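Local coordinates for protein glycoside Hydrolase (Bacteroides uniformis, PDB 5T99) that probably hydrolyses terminal beta-galactosidic linkages of agarose-derived oligosaccharides as a family 2 glycoside hydrolase, and binds the inhibitor galacto-isofagomine in its active site, at residues 30-44 against 83-95. Residues are numbered along the deposited sequence; the frame is centred on the assembly and turned at random. Where two conformers were deposited one is given.
Sequences FNENWRFFKGEIKGA and HGTGWYRKTFIGD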
ATOM      1  N   PHE A  30       3.876 -14.783 -16.548  1.00 25.04           N
ATOM      2  CA  PHE A  30       3.430 -16.163 -16.619  1.00 24.48           C
ATOM      3  C   PHE A  30       2.056 -16.308 -15.950  1.00 24.19           C
ATOM      4  O   PHE A  30       1.682 -17.398 -15.532  1.00 24.28           O
ATOM      5  CB  PHE A  30       4.475 -17.064 -15.936  1.00 24.22           C
ATOM      6  CG  PHE A  30       4.498 -18.488 -16.446  1.00 24.04           C
ATOM      7  CD1 PHE A  30       4.733 -18.759 -17.798  1.00 23.52           C
ATOM      8  CD2 PHE A  30       4.328 -19.559 -15.572  1.00 23.73           C
ATOM      9  CE1 PHE A  30       4.775 -20.067 -18.268  1.00 23.79           C
ATOM     10  CE2 PHE A  30       4.368 -20.870 -16.037  1.00 23.99           C
ATOM     11  CZ  PHE A  30       4.591 -21.126 -17.386  1.00 23.89           C
ATOM     12  N   ASN A  31       1.296 -15.212 -15.906  1.00 24.18           N
ATOM     13  CA  ASN A  31       0.008 -15.140 -15.209  1.00 23.98           C
ATOM     14  C   ASN A  31      -1.161 -15.780 -15.953  1.00 25.24           C
ATOM     15  O   ASN A  31      -2.189 -16.082 -15.343  1.00 25.88           O
ATOM     16  CB  ASN A  31      -0.375 -13.672 -14.962  1.00 22.93           C
ATOM     17  CG  ASN A  31       0.427 -13.022 -13.854  1.00 22.31           C
ATOM     18  OD1 ASN A  31       1.158 -13.674 -13.116  1.00 22.62           O
ATOM     19  ND2 ASN A  31       0.277 -11.723 -13.724  1.00 21.72           N
ATOM     20  N   GLU A  32      -1.031 -15.951 -17.263  1.00 25.97           N
ATOM     21  CA  GLU A  32      -2.175 -16.309 -18.082  1.00 26.54           C
ATOM     22  C   GLU A  32      -2.379 -17.820 -18.082  1.00 26.41           C
ATOM     23  O   GLU A  32      -1.413 -18.590 -18.021  1.00 26.57           O
ATOM     24  CB  GLU A  32      -2.016 -15.782 -19.520  1.00 27.55           C
ATOM     25  CG  GLU A  32      -2.193 -14.268 -19.671  1.00 28.16           C
ATOM     26  CD  GLU A  32      -1.079 -13.459 -19.012  1.00 29.31           C
ATOM     27  OE1 GLU A  32      -1.403 -12.536 -18.231  1.00 29.16           O
ATOM     28  OE2 GLU A  32       0.121 -13.758 -19.257  1.00 29.35           O
ATOM     29  N   ASN A  33      -3.650 -18.218 -18.134  1.00 26.11           N
ATOM     30  CA  ASN A  33      -4.081 -19.597 -18.411  1.00 25.92           C
ATOM     31  C   ASN A  33      -3.714 -20.610 -17.326  1.00 24.60           C
ATOM     32  O   ASN A  33      -2.988 -21.563 -17.580  1.00 23.47           O
ATOM     33  CB  ASN A  33      -3.592 -20.063 -19.797  1.00 27.09           C
ATOM     34  CG  ASN A  33      -4.057 -19.145 -20.920  1.00 27.20           C
ATOM     35  OD1 ASN A  33      -5.237 -18.839 -21.039  1.00 27.51           O
ATOM     36  ND2 ASN A  33      -3.123 -18.706 -21.746  1.00 27.16           N
ATOM     37  N   TRP A  34      -4.241 -20.387 -16.126  1.00 24.17           N
ATOM     38  CA  TRP A  34      -4.146 -21.348 -15.040  1.00 25.67           C
ATOM     39  C   TRP A  34      -5.484 -22.042 -14.798  1.00 26.88           C
ATOM     40  O   TRP A  34      -6.540 -21.574 -15.241  1.00 26.85           O
ATOM     41  CB  TRP A  34      -3.698 -20.670 -13.735  1.00 25.28           C
ATOM     42  CG  TRP A  34      -2.287 -20.193 -13.732  1.00 24.89           C
ATOM     43  CD1 TRP A  34      -1.794 -19.093 -14.371  1.00 24.75           C
ATOM     44  CD2 TRP A  34      -1.182 -20.773 -13.023  1.00 24.87           C
ATOM     45  NE1 TRP A  34      -0.446 -18.958 -14.119  1.00 24.57           N
ATOM     46  CE2 TRP A  34      -0.043 -19.979 -13.300  1.00 24.35           C
ATOM     47  CE3 TRP A  34      -1.039 -21.897 -12.201  1.00 24.20           C
ATOM     48  CZ2 TRP A  34       1.217 -20.266 -12.774  1.00 24.38           C
ATOM     49  CZ3 TRP A  34       0.220 -22.187 -11.684  1.00 24.98           C
ATOM     50  CH2 TRP A  34       1.332 -21.371 -11.971  1.00 24.49           C
ATOM     51  N   ARG A  35      -5.405 -23.160 -14.077  1.00 28.08           N
ATOM     52  CA  ARG A  35      -6.562 -23.855 -13.505  1.00 29.38           C
ATOM     53  C   ARG A  35      -6.526 -23.708 -11.983  1.00 30.46           C
ATOM     54  O   ARG A  35      -5.445 -23.841 -11.375  1.00 30.51           O
ATOM     55  CB  ARG A  35      -6.506 -25.335 -13.861  1.00 30.03           C
ATOM     56  CG  ARG A  35      -6.466 -25.614 -15.356  1.00 30.57           C
ATOM     57  CD  ARG A  35      -7.801 -25.295 -15.993  1.00 30.43           C
ATOM     58  NE  ARG A  35      -7.874 -25.886 -17.325  1.00 31.33           N
ATOM     59  CZ  ARG A  35      -8.972 -26.366 -17.918  1.00 31.42           C
ATOM     60  NH1 ARG A  35     -10.168 -26.370 -17.314  1.00 30.74           N
ATOM     61  NH2 ARG A  35      -8.868 -26.864 -19.152  1.00 31.17           N
ATOM     62  N   PHE A  36      -7.689 -23.434 -11.380  1.00 30.72           N
ATOM     63  CA  PHE A  36      -7.832 -23.281  -9.922  1.00 30.96           C
ATOM     64  C   PHE A  36      -8.919 -24.206  -9.358  1.00 31.47           C
ATOM     65  O   PHE A  36      -9.960 -24.425  -9.985  1.00 29.98           O
ATOM     66  CB  PHE A  36      -8.148 -21.820  -9.554  1.00 30.60           C
ATOM     67  CG  PHE A  36      -8.498 -21.604  -8.090  1.00 30.74           C
ATOM     68  CD1 PHE A  36      -7.528 -21.755  -7.093  1.00 30.44           C
ATOM     69  CD2 PHE A  36      -9.791 -21.241  -7.710  1.00 30.45           C
ATOM     70  CE1 PHE A  36      -7.839 -21.555  -5.755  1.00 29.97           C
ATOM     71  CE2 PHE A  36     -10.110 -21.039  -6.371  1.00 30.39           C
ATOM     72  CZ  PHE A  36      -9.131 -21.194  -5.393  1.00 30.80           C
ATOM     73  N   PHE A  37      -8.653 -24.732  -8.165  1.00 31.95           N
ATOM     74  CA  PHE A  37      -9.616 -25.511  -7.405  1.00 33.44           C
ATOM     75  C   PHE A  37      -9.468 -25.197  -5.913  1.00 33.24           C
ATOM     76  O   PHE A  37      -8.404 -25.424  -5.337  1.00 31.06           O
ATOM     77  CB  PHE A  37      -9.409 -27.012  -7.661  1.00 34.13           C
ATOM     78  CG  PHE A  37     -10.384 -27.889  -6.929  1.00 34.88           C
ATOM     79  CD1 PHE A  37     -10.033 -28.492  -5.720  1.00 34.96           C
ATOM     80  CD2 PHE A  37     -11.672 -28.097  -7.436  1.00 34.76           C
ATOM     81  CE1 PHE A  37     -10.942 -29.295  -5.037  1.00 36.47           C
ATOM     82  CE2 PHE A  37     -12.582 -28.901  -6.759  1.00 35.46           C
ATOM     83  CZ  PHE A  37     -12.216 -29.505  -5.560  1.00 36.33           C
ATOM     84  N   LYS A  38     -10.539 -24.671  -5.311  1.00 34.22           N
ATOM     85  CA  LYS A  38     -10.615 -24.446  -3.868  1.00 35.29           C
ATOM     86  C   LYS A  38     -11.012 -25.740  -3.157  1.00 36.20           C
ATOM     87  O   LYS A  38     -12.117 -26.215  -3.346  1.00 37.29           O
ATOM     88  CB  LYS A  38     -11.645 -23.357  -3.560  1.00 36.54           C
ATOM     89  CG  LYS A  38     -11.744 -22.985  -2.089  1.00 39.36           C
ATOM     90  CD  LYS A  38     -12.744 -21.867  -1.868  1.00 41.96           C
ATOM     91  CE  LYS A  38     -12.854 -21.526  -0.387  1.00 44.81           C
ATOM     92  NZ  LYS A  38     -14.051 -20.690  -0.099  1.00 44.45           N
ATOM     93  N   GLY A  39     -10.112 -26.297  -2.346  1.00 37.68           N
ATOM     94  CA  GLY A  39     -10.371 -27.518  -1.560  1.00 37.86           C
ATOM     95  C   GLY A  39      -9.287 -28.574  -1.735  1.00 39.30           C
ATOM     96  O   GLY A  39      -8.499 -28.515  -2.688  1.00 41.14           O
ATOM     97  N   GLU A  40      -9.219 -29.532  -0.812  0.50 39.63           N
ATOM     98  CA  GLU A  40      -8.222 -30.600  -0.900  0.50 40.01           C
ATOM     99  C   GLU A  40      -8.673 -31.636  -1.921  0.50 40.82           C
ATOM    100  O   GLU A  40      -9.864 -31.923  -2.051  0.50 38.95           O
ATOM    101  CB  GLU A  40      -7.972 -31.264   0.460  0.50 39.98           C
ATOM    102  CG  GLU A  40      -6.865 -32.321   0.460  0.50 39.06           C
ATOM    103  CD  GLU A  40      -5.494 -31.779   0.062  0.50 38.15           C
ATOM    104  OE1 GLU A  40      -5.246 -31.572  -1.146  0.50 36.32           O
ATOM    105  OE2 GLU A  40      -4.648 -31.587   0.962  0.50 37.20           O
ATOM    106  N   ILE A  41      -7.701 -32.162  -2.657  1.00 42.28           N
ATOM    107  CA  ILE A  41      -7.914 -33.239  -3.633  1.00 44.19           C
ATOM    108  C   ILE A  41      -6.594 -33.997  -3.794  1.00 44.17           C
ATOM    109  O   ILE A  41      -5.522 -33.384  -3.849  1.00 46.92           O
ATOM    110  CB  ILE A  41      -8.478 -32.720  -4.986  1.00 47.99           C
ATOM    111  CG1 ILE A  41      -8.588 -33.860  -6.013  1.00 50.32           C
ATOM    112  CG2 ILE A  41      -7.641 -31.573  -5.544  1.00 48.92           C
ATOM    113  CD1 ILE A  41      -9.611 -33.621  -7.109  1.00 51.67           C
ATOM    114  N   LYS A  42      -6.678 -35.326  -3.839  1.00 43.08           N
ATOM    115  CA  LYS A  42      -5.490 -36.192  -3.857  1.00 42.33           C
ATOM    116  C   LYS A  42      -4.799 -36.162  -5.221  1.00 40.01           C
ATOM    117  O   LYS A  42      -5.467 -36.068  -6.251  1.00 38.90           O
ATOM    118  CB  LYS A  42      -5.871 -37.639  -3.502  1.00 42.67           C
ATOM    119  N   GLY A  43      -3.465 -36.210  -5.206  1.00 38.76           N
ATOM    120  CA  GLY A  43      -2.643 -36.353  -6.421  1.00 37.39           C
ATOM    121  C   GLY A  43      -2.731 -35.270  -7.488  1.00 35.46           C
ATOM    122  O   GLY A  43      -2.365 -35.518  -8.636  1.00 34.42           O
ATOM    123  N   ALA A  44      -3.174 -34.068  -7.113  1.00 34.50           N
ATOM    124  CA  ALA A  44      -3.345 -32.955  -8.064  1.00 33.96           C
ATOM    125  C   ALA A  44      -2.029 -32.314  -8.539  1.00 33.71           C
ATOM    126  O   ALA A  44      -2.042 -31.498  -9.446  1.00 32.40           O
ATOM    127  CB  ALA A  44      -4.262 -31.893  -7.476  1.00 33.66           C
ATOM    128  N   HIS A  83      -8.732 -19.389   5.053  1.00 55.68           N
ATOM    129  CA  HIS A  83      -7.917 -20.579   5.314  1.00 52.60           C
ATOM    130  C   HIS A  83      -8.499 -21.765   4.561  1.00 45.55           C
ATOM    131  O   HIS A  83      -9.605 -21.688   4.027  1.00 45.07           O
ATOM    132  CB  HIS A  83      -7.830 -20.875   6.819  1.00 53.96           C
ATOM    133  CG  HIS A  83      -9.144 -21.207   7.453  1.00 58.42           C
ATOM    134  ND1 HIS A  83      -9.531 -22.501   7.725  1.00 60.05           N
ATOM    135  CD2 HIS A  83     -10.164 -20.412   7.862  1.00 60.13           C
ATOM    136  CE1 HIS A  83     -10.733 -22.492   8.277  1.00 61.89           C
ATOM    137  NE2 HIS A  83     -11.141 -21.237   8.366  1.00 61.95           N
ATOM    138  N   GLY A  84      -7.737 -22.852   4.532  1.00 39.48           N
ATOM    139  CA  GLY A  84      -8.119 -24.069   3.830  1.00 37.10           C
ATOM    140  C   GLY A  84      -7.042 -24.425   2.832  1.00 35.37           C
ATOM    141  O   GLY A  84      -5.868 -24.124   3.040  1.00 38.24           O
ATOM    142  N   THR A  85      -7.447 -25.068   1.747  1.00 32.05           N
ATOM    143  CA  THR A  85      -6.533 -25.552   0.729  1.00 30.37           C
ATOM    144  C   THR A  85      -6.988 -25.006  -0.616  1.00 29.30           C
ATOM    145  O   THR A  85      -8.198 -24.916  -0.878  1.00 29.80           O
ATOM    146  CB  THR A  85      -6.507 -27.084   0.709  1.00 30.53           C
ATOM    147  OG1 THR A  85      -6.077 -27.553   1.991  1.00 31.56           O
ATOM    148  CG2 THR A  85      -5.568 -27.622  -0.369  1.00 30.49           C
ATOM    149  N   GLY A  86      -6.017 -24.608  -1.439  1.00 27.21           N
ATOM    150  CA  GLY A  86      -6.265 -24.130  -2.799  1.00 25.37           C
ATOM    151  C   GLY A  86      -5.172 -24.647  -3.698  1.00 24.80           C
ATOM    152  O   GLY A  86      -3.993 -24.629  -3.323  1.00 24.63           O
ATOM    153  N   TRP A  87      -5.561 -25.115  -4.881  1.00 24.16           N
ATOM    154  CA  TRP A  87      -4.635 -25.689  -5.837  1.00 24.16           C
ATOM    155  C   TRP A  87      -4.650 -24.868  -7.111  1.00 23.58           C
ATOM    156  O   TRP A  87      -5.718 -24.445  -7.561  1.00 22.60           O
ATOM    157  CB  TRP A  87      -5.028 -27.127  -6.178  1.00 25.18           C
ATOM    158  CG  TRP A  87      -4.524 -28.187  -5.235  1.00 25.37           C
ATOM    159  CD1 TRP A  87      -5.160 -28.678  -4.128  1.00 25.64           C
ATOM    160  CD2 TRP A  87      -3.298 -28.907  -5.341  1.00 25.18           C
ATOM    161  NE1 TRP A  87      -4.396 -29.658  -3.531  1.00 25.09           N
ATOM    162  CE2 TRP A  87      -3.254 -29.824  -4.261  1.00 24.46           C
ATOM    163  CE3 TRP A  87      -2.225 -28.862  -6.237  1.00 25.70           C
ATOM    164  CZ2 TRP A  87      -2.186 -30.682  -4.054  1.00 24.49           C
ATOM    165  CZ3 TRP A  87      -1.156 -29.733  -6.036  1.00 25.80           C
ATOM    166  CH2 TRP A  87      -1.149 -30.632  -4.949  1.00 25.62           C
ATOM    167  N   TYR A  88      -3.461 -24.656  -7.685  1.00 22.85           N
ATOM    168  CA  TYR A  88      -3.328 -24.058  -9.015  1.00 21.99           C
ATOM    169  C   TYR A  88      -2.486 -24.962  -9.898  1.00 22.49           C
ATOM    170  O   TYR A  88      -1.483 -25.503  -9.448  1.00 22.64           O
ATOM    171  CB  TYR A  88      -2.666 -22.691  -8.961  1.00 20.83           C
ATOM    172  CG  TYR A  88      -3.407 -21.622  -8.197  1.00 19.93           C
ATOM    173  CD1 TYR A  88      -4.098 -20.617  -8.864  1.00 19.79           C
ATOM    174  CD2 TYR A  88      -3.368 -21.581  -6.802  1.00 19.59           C
ATOM    175  CE1 TYR A  88      -4.753 -19.612  -8.158  1.00 19.56           C
ATOM    176  CE2 TYR A  88      -4.020 -20.584  -6.091  1.00 19.03           C
ATOM    177  CZ  TYR A  88      -4.704 -19.608  -6.777  1.00 18.85           C
ATOM    178  OH  TYR A  88      -5.338 -18.632  -6.086  1.00 18.21           O
ATOM    179  N   ARG A  89      -2.897 -25.110 -11.155  1.00 23.26           N
ATOM    180  CA  ARG A  89      -2.151 -25.885 -12.140  1.00 23.85           C
ATOM    181  C   ARG A  89      -2.095 -25.106 -13.430  1.00 23.82           C
ATOM    182  O   ARG A  89      -3.077 -24.489 -13.812  1.00 23.69           O
ATOM    183  CB  ARG A  89      -2.842 -27.222 -12.419  1.00 24.68           C
ATOM    184  CG  ARG A  89      -2.694 -28.276 -11.333  1.00 25.58           C
ATOM    185  CD  ARG A  89      -3.566 -29.490 -11.661  1.00 26.24           C
ATOM    186  NE  ARG A  89      -3.178 -30.148 -12.919  1.00 26.34           N
ATOM    187  CZ  ARG A  89      -2.275 -31.123 -13.052  1.00 26.73           C
ATOM    188  NH1 ARG A  89      -1.592 -31.598 -12.016  1.00 27.69           N
ATOM    189  NH2 ARG A  89      -2.037 -31.628 -14.254  1.00 27.56           N
ATOM    190  N   LYS A  90      -0.945 -25.135 -14.091  1.00 25.10           N
ATOM    191  CA  LYS A  90      -0.795 -24.571 -15.426  1.00 25.45           C
ATOM    192  C   LYS A  90      -0.067 -25.583 -16.291  1.00 24.99           C
ATOM    193  O   LYS A  90       0.949 -26.129 -15.878  1.00 23.79           O
ATOM    194  CB  LYS A  90      -0.022 -23.254 -15.387  1.00 26.43           C
ATOM    195  CG  LYS A  90       0.218 -22.641 -16.762  1.00 27.19           C
ATOM    196  CD  LYS A  90       0.677 -21.193 -16.686  1.00 28.38           C
ATOM    197  CE  LYS A  90       0.989 -20.638 -18.074  1.00 28.29           C
ATOM    198  NZ  LYS A  90       1.380 -19.199 -18.071  1.00 29.02           N
ATOM    199  N   THR A  91      -0.599 -25.817 -17.490  1.00 25.72           N
ATOM    200  CA  THR A  91      -0.078 -26.818 -18.416  1.00 26.80           C
ATOM    201  C   THR A  91       0.438 -26.068 -19.641  1.00 27.10           C
ATOM    202  O   THR A  91      -0.283 -25.233 -20.190  1.00 28.49           O
ATOM    203  CB  THR A  91      -1.181 -27.841 -18.803  1.00 26.82           C
ATOM    204  OG1 THR A  91      -1.703 -28.449 -17.616  1.00 26.87           O
ATOM    205  CG2 THR A  91      -0.653 -28.938 -19.719  1.00 26.57           C
ATOM    206  N   PHE A  92       1.671 -26.352 -20.057  1.00 26.93           N
ATOM    207  CA  PHE A  92       2.327 -25.573 -21.112  1.00 28.18           C
ATOM    208  C   PHE A  92       3.347 -26.397 -21.892  1.00 29.07           C
ATOM    209  O   PHE A  92       4.020 -27.260 -21.327  1.00 27.24           O
ATOM    210  CB  PHE A  92       2.998 -24.308 -20.523  1.00 27.79           C
ATOM    211  CG  PHE A  92       4.075 -24.591 -19.497  1.00 27.60           C
ATOM    212  CD1 PHE A  92       5.419 -24.597 -19.857  1.00 27.14           C
ATOM    213  CD2 PHE A  92       3.744 -24.868 -18.172  1.00 27.68           C
ATOM    214  CE1 PHE A  92       6.407 -24.868 -18.918  1.00 27.39           C
ATOM    215  CE2 PHE A  92       4.728 -25.136 -17.228  1.00 27.25           C
ATOM    216  CZ  PHE A  92       6.062 -25.130 -17.600  1.00 27.13           C
ATOM    217  N   ILE A  93       3.452 -26.109 -23.193  1.00 31.63           N
ATOM    218  CA  ILE A  93       4.467 -26.718 -24.056  1.00 32.84           C
ATOM    219  C   ILE A  93       5.826 -26.093 -23.733  1.00 32.08           C
ATOM    220  O   ILE A  93       5.940 -24.874 -23.596  1.00 31.60           O
ATOM    221  CB  ILE A  93       4.181 -26.494 -25.567  1.00 35.09           C
ATOM    222  CG1 ILE A  93       2.842 -27.111 -25.996  1.00 36.51           C
ATOM    223  CG2 ILE A  93       5.316 -27.050 -26.436  1.00 35.46           C
ATOM    224  CD1 ILE A  93       2.836 -28.625 -26.049  1.00 38.14           C
ATOM    225  N   GLY A  94       6.848 -26.930 -23.620  1.00 30.82           N
ATOM    226  CA  GLY A  94       8.220 -26.451 -23.590  1.00 31.48           C
ATOM    227  C   GLY A  94       8.604 -25.833 -24.921  1.00 31.55           C
ATOM    228  O   GLY A  94       8.919 -26.534 -25.883  1.00 31.75           O
ATOM    229  N   ASP A  95       8.555 -24.510 -24.973  1.00 33.15           N
ATOM    230  CA  ASP A  95       8.916 -23.758 -26.170  1.00 33.68           C
ATOM    231  C   ASP A  95      10.324 -24.124 -26.649  1.00 33.81           C
ATOM    232  O   ASP A  95      11.247 -24.341 -25.837  1.00 30.61           O
ATOM    233  CB  ASP A  95       8.826 -22.261 -25.882  1.00 35.18           C
ATOM    234  CG  ASP A  95       8.495 -21.454 -27.097  1.00 36.39           C
ATOM    235  OD1 ASP A  95       9.232 -21.539 -28.109  1.00 37.79           O
ATOM    236  OD2 ASP A  95       7.500 -20.706 -27.017  1.00 38.26           O
TER
HETATM  237  O   HOH W   1      -3.005 -24.463 -17.941  1.00 28.39           O
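In the sugar-binding domain, strands 34-38 and 86-93 run antiparallel in one beta sheet, where Arg35 and Arg89, like Phe37 and Trp87, form hydrogen-bonded pairs; Arg35 N reaches Arg89 O at 2.7 Å. From strand 86-93, Lys90 reaches back along the loop before strand 34-38 and illustrates how an extended lysine serves several partners at once. Its CB sits over the six-membered ring of Trp34, 3.6 Å from the centroid; the fully extended chain, CG opposite the backbone N (chi1 178°), then carries NZ over the centre of the Phe30 ring in a cation-pi contact. The ammonium bonds Glu32 O at 2.9 Å, in the carbonyl plane, but meets Phe30 O from above its plane. Trp34 NE1 also donates to Phe30 O (3.0 Å), so an alanine here would probably leave the aliphatic chain of Lys90 uncovered and cost that carbonyl the indole N-H. Phe30 turns its edge to the face of Phe92. At the other end, Ala44 CB lies over the Trp87 six-membered ring in a CH-pi contact, while NE1 of that indole bonds Glu40 OE1 at 3.2 Å, nearly straight (169°). Arg89 NH1 reaches Ala44 O, and its NE pairs with Asp51. Strand 34-38, flanked by 55-57 and 86-93, belongs to the jelly-roll beta sandwich of family 2 sugar-binding domains.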